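Local structure of signal recognition 54 kDa protein (3DM5) at residues Q336-R341 / K374-M379; T116-A121 / R148-R153; A26-L31 / E73-I78. The protein belongs to the SRP54 family of signal recognition particle proteins, combining a helical bundle, a P-loop GTPase-type domain and a helical signal-peptide-binding domain. All blocks are in the same frame, centred on the assembly; numbering follows the deposited sequence.

Interaction 1 of 3, residues Q336-R341 / K374-M379; sequences QLEAMR and KFKVIM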
loop_
_atom_site.group_PDB
_atom_site.type_symbol
_atom_site.label_atom_id
_atom_site.label_comp_id
_atom_site.label_asym_id
_atom_site.label_seq_id
_atom_site.Cartn_x
_atom_site.Cartn_y
_atom_site.Cartn_z
ATOM N N GLN A 336 -32.844 -17.955 2.677
ATOM C CA GLN A 336 -33.197 -18.790 3.822
ATOM C C GLN A 336 -32.591 -20.178 3.655
ATOM O O GLN A 336 -31.881 -20.665 4.528
ATOM C CB GLN A 336 -34.716 -18.907 3.974
ATOM C CG GLN A 336 -35.432 -17.622 4.375
ATOM C CD GLN A 336 -35.003 -17.110 5.741
ATOM O OE1 GLN A 336 -33.841 -16.752 5.951
ATOM N NE2 GLN A 336 -35.946 -17.064 6.676
ATOM N N LEU A 337 -32.867 -20.804 2.516
ATOM C CA LEU A 337 -32.359 -22.139 2.239
ATOM C C LEU A 337 -30.837 -22.145 2.201
ATOM O O LEU A 337 -30.200 -22.926 2.908
ATOM C CB LEU A 337 -32.923 -22.676 0.917
ATOM C CG LEU A 337 -34.440 -22.578 0.691
ATOM C CD1 LEU A 337 -34.861 -23.444 -0.497
ATOM C CD2 LEU A 337 -35.249 -22.938 1.947
ATOM N N GLU A 338 -30.260 -21.270 1.381
ATOM C CA GLU A 338 -28.804 -21.186 1.237
ATOM C C GLU A 338 -28.107 -21.177 2.595
ATOM O O GLU A 338 -27.055 -21.790 2.770
ATOM C CB GLU A 338 -28.415 -19.938 0.436
ATOM C CG GLU A 338 -27.088 -20.039 -0.319
ATOM C CD GLU A 338 -27.085 -21.143 -1.371
ATOM O OE1 GLU A 338 -26.890 -22.316 -0.992
ATOM O OE2 GLU A 338 -27.267 -20.844 -2.576
ATOM N N ALA A 339 -28.706 -20.482 3.556
ATOM C CA ALA A 339 -28.170 -20.421 4.912
ATOM C C ALA A 339 -28.384 -21.730 5.658
ATOM O O ALA A 339 -27.533 -22.155 6.436
ATOM C CB ALA A 339 -28.804 -19.271 5.681
ATOM N N MET A 340 -29.527 -22.365 5.425
ATOM C CA MET A 340 -29.856 -23.605 6.114
ATOM C C MET A 340 -28.848 -24.705 5.813
ATOM O O MET A 340 -28.400 -25.402 6.722
ATOM C CB MET A 340 -31.278 -24.067 5.778
ATOM C CG MET A 340 -32.372 -23.245 6.456
ATOM S SD MET A 340 -32.142 -23.058 8.243
ATOM C CE MET A 340 -32.252 -24.761 8.782
ATOM N N ARG A 341 -28.482 -24.855 4.543
ATOM C CA ARG A 341 -27.547 -25.910 4.155
ATOM C C ARG A 341 -26.095 -25.552 4.485
ATOM O O ARG A 341 -25.225 -26.424 4.545
ATOM C CB ARG A 341 -27.701 -26.268 2.676
ATOM C CG ARG A 341 -27.056 -25.289 1.719
ATOM C CD ARG A 341 -27.148 -25.804 0.290
ATOM N NE ARG A 341 -26.228 -25.139 -0.632
ATOM C CZ ARG A 341 -24.993 -24.747 -0.329
ATOM N NH1 ARG A 341 -24.491 -24.960 0.882
ATOM N NH2 ARG A 341 -24.247 -24.153 -1.251
ATOM N N LYS A 374 -31.327 -28.482 -6.463
ATOM C CA LYS A 374 -32.210 -28.399 -7.618
ATOM C C LYS A 374 -32.963 -27.072 -7.613
ATOM O O LYS A 374 -33.132 -26.429 -8.655
ATOM C CB LYS A 374 -33.198 -29.567 -7.601
ATOM C CG LYS A 374 -34.273 -29.512 -8.671
ATOM C CD LYS A 374 -35.046 -30.818 -8.741
ATOM C CE LYS A 374 -34.192 -31.941 -9.321
ATOM N NZ LYS A 374 -33.982 -31.800 -10.792
ATOM N N PHE A 375 -33.410 -26.670 -6.427
ATOM C CA PHE A 375 -34.142 -25.422 -6.247
ATOM C C PHE A 375 -33.328 -24.217 -6.705
ATOM O O PHE A 375 -33.850 -23.317 -7.373
ATOM C CB PHE A 375 -34.541 -25.259 -4.781
ATOM C CG PHE A 375 -35.853 -25.905 -4.436
ATOM C CD1 PHE A 375 -36.422 -26.844 -5.282
ATOM C CD2 PHE A 375 -36.509 -25.584 -3.253
ATOM C CE1 PHE A 375 -37.635 -27.437 -4.966
ATOM C CE2 PHE A 375 -37.716 -26.173 -2.928
ATOM C CZ PHE A 375 -38.281 -27.101 -3.783
ATOM N N LYS A 376 -32.050 -24.200 -6.346
ATOM C CA LYS A 376 -31.174 -23.120 -6.764
ATOM C C LYS A 376 -31.108 -23.091 -8.283
ATOM O O LYS A 376 -31.323 -22.055 -8.898
ATOM C CB LYS A 376 -29.775 -23.296 -6.182
ATOM C CG LYS A 376 -28.789 -22.252 -6.665
ATOM C CD LYS A 376 -27.410 -22.460 -6.065
ATOM C CE LYS A 376 -26.426 -21.400 -6.557
ATOM N NZ LYS A 376 -26.228 -21.436 -8.037
ATOM N N VAL A 377 -30.818 -24.242 -8.881
ATOM C CA VAL A 377 -30.725 -24.353 -10.334
ATOM C C VAL A 377 -31.948 -23.754 -11.046
ATOM O O VAL A 377 -31.825 -23.125 -12.098
ATOM C CB VAL A 377 -30.524 -25.815 -10.771
ATOM C CG1 VAL A 377 -30.529 -25.924 -12.277
ATOM C CG2 VAL A 377 -29.226 -26.346 -10.213
ATOM N N ILE A 378 -33.125 -23.942 -10.460
ATOM C CA ILE A 378 -34.350 -23.438 -11.056
ATOM C C ILE A 378 -34.410 -21.915 -10.980
ATOM O O ILE A 378 -34.711 -21.247 -11.968
ATOM C CB ILE A 378 -35.611 -24.055 -10.394
ATOM C CG1 ILE A 378 -35.704 -25.554 -10.693
ATOM C CG2 ILE A 378 -36.885 -23.350 -10.870
ATOM C CD1 ILE A 378 -36.971 -26.199 -10.183
ATOM N N MET A 379 -34.116 -21.370 -9.805
ATOM C CA MET A 379 -34.148 -19.927 -9.602
ATOM C C MET A 379 -33.101 -19.193 -10.449
ATOM O O MET A 379 -33.306 -18.053 -10.837
ATOM C CB MET A 379 -33.991 -19.591 -8.116
ATOM C CG MET A 379 -35.246 -19.860 -7.308
ATOM S SD MET A 379 -35.112 -19.502 -5.543
ATOM C CE MET A 379 -33.832 -20.664 -5.072
#
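L337 and F375 form the close-packed half of this contact between helices 330-341 and 369-379, and E338 with K376 the looser half. Within segments 336-341 and 374-379 the nearest CA atoms are those of E338 and K376, 8.6 Å apart, so side chains span the gap and only 125 Å² is buried. On the inner side, the CD1 methyl of L337 meets CD2 of F375 at 3.9 Å, coming at the ring's edge and near its plane rather than over a face. Both residues are buried: L337 also packs on L372 of helix 369-379, and F375 on L415 of helix 409-427.

The outer half is only partly buried. E338 leaves its helix with CG anti to the backbone N (chi1 -153°) and bends at chi2, which carries OE2 to 3.8 Å from CD of K376, a touch on the aliphatic stem. The lysine runs straight until chi4 (-62°), where it turns its NZ to a salt bridge with D380, just beyond its helix; NZ stays 5.6 Å from OE2 of E338. R341 NE lies 2.9 Å from OE1 of E338, but that oxygen is well out of the guanidinium plane, so the pairing is one of charge alone. The contact is therefore mainly van der Waals, from the leucine-phenylalanine patch and the lysine stem, and the charges probably add only a diffuse attraction.

Interaction 2 of 3, residues T116-A121 / R148-R153; sequences TVAKLA and RQLLDR. With SO4 (sulfate ion), chain L.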
loop_
_atom_site.group_PDB
_atom_site.type_symbol
_atom_site.label_atom_id
_atom_site.label_comp_id
_atom_site.label_asym_id
_atom_site.label_seq_id
_atom_site.Cartn_x
_atom_site.Cartn_y
_atom_site.Cartn_z
ATOM N N THR A 116 14.873 -1.186 27.847
ATOM C CA THR A 116 14.772 -2.596 28.162
ATOM C C THR A 116 15.211 -2.913 29.610
ATOM O O THR A 116 14.699 -3.845 30.227
ATOM C CB THR A 116 15.546 -3.449 27.155
ATOM O OG1 THR A 116 15.211 -3.040 25.825
ATOM C CG2 THR A 116 15.238 -4.941 27.348
ATOM N N VAL A 117 16.129 -2.131 30.164
ATOM C CA VAL A 117 16.602 -2.427 31.509
ATOM C C VAL A 117 15.434 -2.205 32.457
ATOM O O VAL A 117 15.207 -3.008 33.362
ATOM C CB VAL A 117 17.836 -1.574 31.903
ATOM C CG1 VAL A 117 18.048 -1.539 33.414
ATOM C CG2 VAL A 117 19.074 -2.078 31.176
ATOM N N ALA A 118 14.673 -1.137 32.222
ATOM C CA ALA A 118 13.496 -0.809 33.043
ATOM C C ALA A 118 12.384 -1.826 32.880
ATOM O O ALA A 118 11.751 -2.224 33.859
ATOM C CB ALA A 118 12.973 0.585 32.719
ATOM N N LYS A 119 12.148 -2.234 31.633
ATOM C CA LYS A 119 11.123 -3.211 31.329
ATOM C C LYS A 119 11.360 -4.518 32.061
ATOM O O LYS A 119 10.430 -5.099 32.648
ATOM C CB LYS A 119 11.045 -3.468 29.817
ATOM C CG LYS A 119 10.534 -2.290 28.996
ATOM C CD LYS A 119 10.581 -2.648 27.536
ATOM C CE LYS A 119 10.099 -1.536 26.625
ATOM N NZ LYS A 119 9.899 -2.112 25.254
ATOM N N LEU A 120 12.608 -4.989 31.995
ATOM C CA LEU A 120 13.025 -6.220 32.667
ATOM C C LEU A 120 12.930 -6.090 34.204
ATOM O O LEU A 120 12.429 -6.975 34.884
ATOM C CB LEU A 120 14.428 -6.608 32.216
ATOM C CG LEU A 120 14.860 -8.051 32.445
ATOM C CD1 LEU A 120 13.887 -9.016 31.815
ATOM C CD2 LEU A 120 16.236 -8.230 31.884
ATOM N N ALA A 121 13.361 -4.968 34.752
ATOM C CA ALA A 121 13.218 -4.751 36.188
ATOM C C ALA A 121 11.754 -4.817 36.601
ATOM O O ALA A 121 11.394 -5.515 37.558
ATOM C CB ALA A 121 13.818 -3.426 36.586
ATOM N N ARG A 148 15.648 6.592 36.383
ATOM C CA ARG A 148 14.878 7.175 37.491
ATOM C C ARG A 148 13.449 7.499 37.022
ATOM O O ARG A 148 12.461 7.137 37.678
ATOM C CB ARG A 148 15.533 8.461 38.018
ATOM C CG ARG A 148 16.861 8.308 38.759
ATOM C CD ARG A 148 16.686 7.454 39.978
ATOM N NE ARG A 148 15.801 8.043 40.976
ATOM C CZ ARG A 148 16.062 9.159 41.654
ATOM N NH1 ARG A 148 17.173 9.840 41.428
ATOM N NH2 ARG A 148 15.202 9.602 42.547
ATOM N N GLN A 149 13.362 8.194 35.888
ATOM C CA GLN A 149 12.097 8.491 35.210
ATOM C C GLN A 149 11.218 7.243 35.004
ATOM O O GLN A 149 10.031 7.253 35.312
ATOM C CB GLN A 149 12.365 9.193 33.864
ATOM C CG GLN A 149 11.238 9.071 32.853
ATOM C CD GLN A 149 11.719 9.186 31.414
ATOM O OE1 GLN A 149 12.860 9.546 31.156
ATOM N NE2 GLN A 149 10.849 8.876 30.478
ATOM N N LEU A 150 11.799 6.165 34.491
ATOM C CA LEU A 150 11.007 4.971 34.218
ATOM C C LEU A 150 10.641 4.172 35.470
ATOM O O LEU A 150 9.649 3.439 35.487
ATOM C CB LEU A 150 11.737 4.051 33.226
ATOM C CG LEU A 150 12.110 4.633 31.858
ATOM C CD1 LEU A 150 13.050 3.726 31.053
ATOM C CD2 LEU A 150 10.846 4.923 31.093
ATOM N N LEU A 151 11.446 4.305 36.516
ATOM C CA LEU A 151 11.434 3.305 37.570
ATOM C C LEU A 151 11.001 3.799 38.950
ATOM O O LEU A 151 10.576 3.003 39.777
ATOM C CB LEU A 151 12.801 2.617 37.638
ATOM C CG LEU A 151 13.124 1.588 36.551
ATOM C CD1 LEU A 151 14.530 1.056 36.727
ATOM C CD2 LEU A 151 12.110 0.448 36.551
ATOM N N ASP A 152 11.095 5.104 39.194
ATOM C CA ASP A 152 10.714 5.651 40.511
ATOM C C ASP A 152 9.281 5.283 40.919
ATOM O O ASP A 152 9.039 4.969 42.092
ATOM C CB ASP A 152 10.881 7.172 40.588
ATOM C CG ASP A 152 12.330 7.622 40.720
ATOM O OD1 ASP A 152 13.236 6.770 40.795
ATOM O OD2 ASP A 152 12.552 8.859 40.749
ATOM N N ARG A 153 8.347 5.322 39.961
ATOM C CA ARG A 153 6.941 5.042 40.245
ATOM C C ARG A 153 6.817 3.689 40.902
ATOM O O ARG A 153 5.868 3.437 41.627
ATOM C CB ARG A 153 6.071 5.013 38.978
ATOM C CG ARG A 153 6.764 5.441 37.701
ATOM C CD ARG A 153 5.824 5.411 36.483
ATOM N NE ARG A 153 6.267 6.402 35.500
ATOM C CZ ARG A 153 6.962 6.129 34.395
ATOM N NH1 ARG A 153 7.278 4.867 34.078
ATOM N NH2 ARG A 153 7.328 7.133 33.598
HETATM S S SO4 L . 15.750 13.265 43.421
HETATM O O1 SO4 L . 16.357 12.258 44.299
HETATM O O2 SO4 L . 14.404 12.808 43.057
HETATM O O3 SO4 L . 15.653 14.568 44.079
HETATM O O4 SO4 L . 16.603 13.452 42.248
#
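A118 and L150 bring helices 113-125 and 142-151 close together, their CA atoms only 6.4 Å apart, a spacing compatible with the short alanine side chain on one partner. The CB of A118 points at the second helix and is received by two consecutive leucines. L150 meets it with CD1 at 3.6 Å and with its own CB at 3.7 Å. From L151, CD2 comes within 3.9 Å of that same methyl. Both leucines hold CG anti to the carbonyl carbon (chi1 -58° for L150 and -76° for L151), yet they flank the alanine with different branches. CD2 of L151 also lies 3.8 Å from A118 O, a van der Waals touch of a methyl on the carbonyl oxygen, and reaches CB of A121 at 4.2 Å. Beyond the pair, A121 and L151 both pack on V133 of the central sheet.

On the far side of helix 142-151, R148 is folded back at chi2 and chi3. Its NE donates to OD1 of D152 at 2.9 Å, nearly in the guanidinium plane and on the syn lone pair, as part of a salt bridge. NH2 makes two weak bonds to a sulfate ion, the nearer to O2 at 3.3 Å; the ion probably came from the crystallisation liquor. R148 and D152 also pack on H145 of the second subunit.

K119, pointing away from helix 142-151, touches GDP and gives its NZ to the backbone oxygens of G275 and D280. The two segments are thus joined by methyl packing, with the side-chain polar groups of K119, R148 and D152 engaged elsewhere, so the helix that follows the probable P-loop is packed against its neighbour without drawing on the groups at the nucleotide.

Interaction 3 of 3, residues A26-L31 / E73-I78; sequences ALIKEL and EHIIKI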
loop_
_atom_site.group_PDB
_atom_site.type_symbol
_atom_site.label_atom_id
_atom_site.label_comp_id
_atom_site.label_asym_id
_atom_site.label_seq_id
_atom_site.Cartn_x
_atom_site.Cartn_y
_atom_site.Cartn_z
ATOM N N ALA A 26 1.267 -28.730 -7.147
ATOM C CA ALA A 26 1.151 -27.326 -7.535
ATOM C C ALA A 26 0.756 -26.423 -6.360
ATOM O O ALA A 26 1.165 -25.259 -6.277
ATOM C CB ALA A 26 0.158 -27.184 -8.691
ATOM N N LEU A 27 -0.052 -26.977 -5.462
ATOM C CA LEU A 27 -0.499 -26.284 -4.267
ATOM C C LEU A 27 0.701 -25.993 -3.399
ATOM O O LEU A 27 0.899 -24.868 -2.965
ATOM C CB LEU A 27 -1.471 -27.161 -3.486
ATOM C CG LEU A 27 -2.103 -26.428 -2.306
ATOM C CD1 LEU A 27 -2.815 -25.188 -2.802
ATOM C CD2 LEU A 27 -3.050 -27.329 -1.542
ATOM N N ILE A 28 1.494 -27.031 -3.147
ATOM C CA ILE A 28 2.716 -26.917 -2.371
ATOM C C ILE A 28 3.621 -25.825 -2.945
ATOM O O ILE A 28 3.990 -24.882 -2.247
ATOM C CB ILE A 28 3.514 -28.246 -2.378
ATOM C CG1 ILE A 28 2.617 -29.456 -2.094
ATOM C CG2 ILE A 28 4.685 -28.175 -1.425
ATOM C CD1 ILE A 28 1.952 -29.427 -0.775
ATOM N N LYS A 29 3.979 -25.964 -4.219
ATOM C CA LYS A 29 4.938 -25.061 -4.848
ATOM C C LYS A 29 4.509 -23.613 -4.658
ATOM O O LYS A 29 5.342 -22.727 -4.487
ATOM C CB LYS A 29 5.159 -25.405 -6.336
ATOM N N GLU A 30 3.203 -23.378 -4.656
ATOM C CA GLU A 30 2.661 -22.038 -4.435
ATOM C C GLU A 30 2.769 -21.597 -2.979
ATOM O O GLU A 30 3.008 -20.419 -2.679
ATOM C CB GLU A 30 1.199 -21.980 -4.839
ATOM C CG GLU A 30 0.503 -20.748 -4.274
ATOM C CD GLU A 30 -0.946 -20.644 -4.693
ATOM O OE1 GLU A 30 -1.452 -21.584 -5.348
ATOM O OE2 GLU A 30 -1.580 -19.620 -4.361
ATOM N N LEU A 31 2.536 -22.548 -2.083
ATOM C CA LEU A 31 2.690 -22.317 -0.665
ATOM C C LEU A 31 4.131 -21.897 -0.392
ATOM O O LEU A 31 4.383 -20.864 0.241
ATOM C CB LEU A 31 2.375 -23.597 0.106
ATOM C CG LEU A 31 2.824 -23.616 1.571
ATOM C CD1 LEU A 31 1.894 -22.775 2.465
ATOM C CD2 LEU A 31 2.916 -25.052 2.057
ATOM N N GLU A 73 -4.142 -31.186 6.575
ATOM C CA GLU A 73 -3.908 -30.824 7.967
ATOM C C GLU A 73 -2.475 -31.118 8.334
ATOM O O GLU A 73 -1.944 -30.588 9.314
ATOM C CB GLU A 73 -4.805 -31.627 8.906
ATOM C CG GLU A 73 -6.288 -31.401 8.736
ATOM C CD GLU A 73 -7.098 -32.558 9.287
ATOM O OE1 GLU A 73 -6.628 -33.719 9.171
ATOM O OE2 GLU A 73 -8.194 -32.307 9.833
ATOM N N HIS A 74 -1.845 -31.992 7.564
ATOM C CA HIS A 74 -0.489 -32.359 7.892
ATOM C C HIS A 74 0.454 -31.310 7.338
ATOM O O HIS A 74 1.515 -31.059 7.913
ATOM C CB HIS A 74 -0.153 -33.757 7.383
ATOM C CG HIS A 74 1.227 -34.208 7.732
ATOM N ND1 HIS A 74 2.210 -34.377 6.787
ATOM C CD2 HIS A 74 1.791 -34.513 8.927
ATOM C CE1 HIS A 74 3.326 -34.771 7.381
ATOM N NE2 HIS A 74 3.094 -34.861 8.678
ATOM N N ILE A 75 0.062 -30.687 6.227
ATOM C CA ILE A 75 0.818 -29.564 5.692
ATOM C C ILE A 75 0.798 -28.417 6.703
ATOM O O ILE A 75 1.831 -27.834 7.020
ATOM C CB ILE A 75 0.231 -29.031 4.379
ATOM C CG1 ILE A 75 0.239 -30.112 3.296
ATOM C CG2 ILE A 75 1.037 -27.831 3.923
ATOM C CD1 ILE A 75 1.581 -30.319 2.661
ATOM N N ILE A 76 -0.388 -28.091 7.203
ATOM C CA ILE A 76 -0.526 -27.035 8.176
ATOM C C ILE A 76 0.452 -27.338 9.296
ATOM O O ILE A 76 1.125 -26.443 9.787
ATOM C CB ILE A 76 -1.935 -27.007 8.767
ATOM C CG1 ILE A 76 -3.000 -27.013 7.667
ATOM C CG2 ILE A 76 -2.109 -25.812 9.675
ATOM C CD1 ILE A 76 -3.303 -25.695 7.132
ATOM N N LYS A 77 0.529 -28.610 9.691
ATOM C CA LYS A 77 1.424 -29.048 10.768
ATOM C C LYS A 77 2.901 -28.872 10.423
ATOM O O LYS A 77 3.673 -28.360 11.227
ATOM C CB LYS A 77 1.157 -30.512 11.126
ATOM C CG LYS A 77 1.677 -30.933 12.499
ATOM C CD LYS A 77 3.050 -31.576 12.426
ATOM C CE LYS A 77 3.445 -32.143 13.782
ATOM N NZ LYS A 77 4.798 -32.774 13.792
ATOM N N ILE A 78 3.289 -29.316 9.236
ATOM C CA ILE A 78 4.659 -29.155 8.760
ATOM C C ILE A 78 5.134 -27.689 8.804
ATOM O O ILE A 78 6.188 -27.382 9.358
ATOM C CB ILE A 78 4.804 -29.684 7.325
ATOM C CG1 ILE A 78 4.481 -31.185 7.286
ATOM C CG2 ILE A 78 6.199 -29.404 6.817
ATOM C CD1 ILE A 78 4.481 -31.795 5.888
#
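The helical bundle domain supplies both partners here, helices 25-41 and 71-86, whose side chains meet in its interior. I75 is the hub, and its two branches serve different partners. CD1, at the end of the longer branch, touches CD1 of I28 at 3.6 Å; the two side chains meet at a slant. The short branch, CG2, is placed anti to the backbone N because CG1 lies anti to the carbonyl carbon (chi1 -61°), and it meets CD2 of L31 at 3.8 Å, with the two side chains running antiparallel alongside one another. I28 and L31 sit three residues apart, about one helical turn, so I75 faces both from a single position. With the CA atoms of I28 and I75 8.7 Å apart, methyl groups do the touching and 105 Å² is buried.

The remaining helices close round the trio: I17 of helix 5-19 packs on L31 and I75, and A60 of helix 46-62 on I28 and I75. K77 forms salt bridges with E81 and with E318 of the third subunit. Aliphatic side chains from four helices converging around I75 are typical of a four-helix bundle core, the fold of the N domain of SRP54-type proteins.

From the N terminus, interaction 3 comes first: it closes a loop of 41 residues that includes helix 46-62, tying helix 25-41 to helix 71-86. Interaction 2 follows, its 26 intervening residues running through strand 131-135 and so joining two helices packed beside the GTPase-domain sheet. Interaction 1 comes last, bridging 32 residues, of which 346-364 are not modelled, within the signal-peptide-binding domain. The loops lie in series and neither nest nor cross, one in each domain. Centres of interactions 1 and 2 are about 62 Å apart, on opposite sides of the chain's centre; the centre of interaction 3 lies about 33 Å from that of interaction 1 and about 45 Å from that of interaction 2.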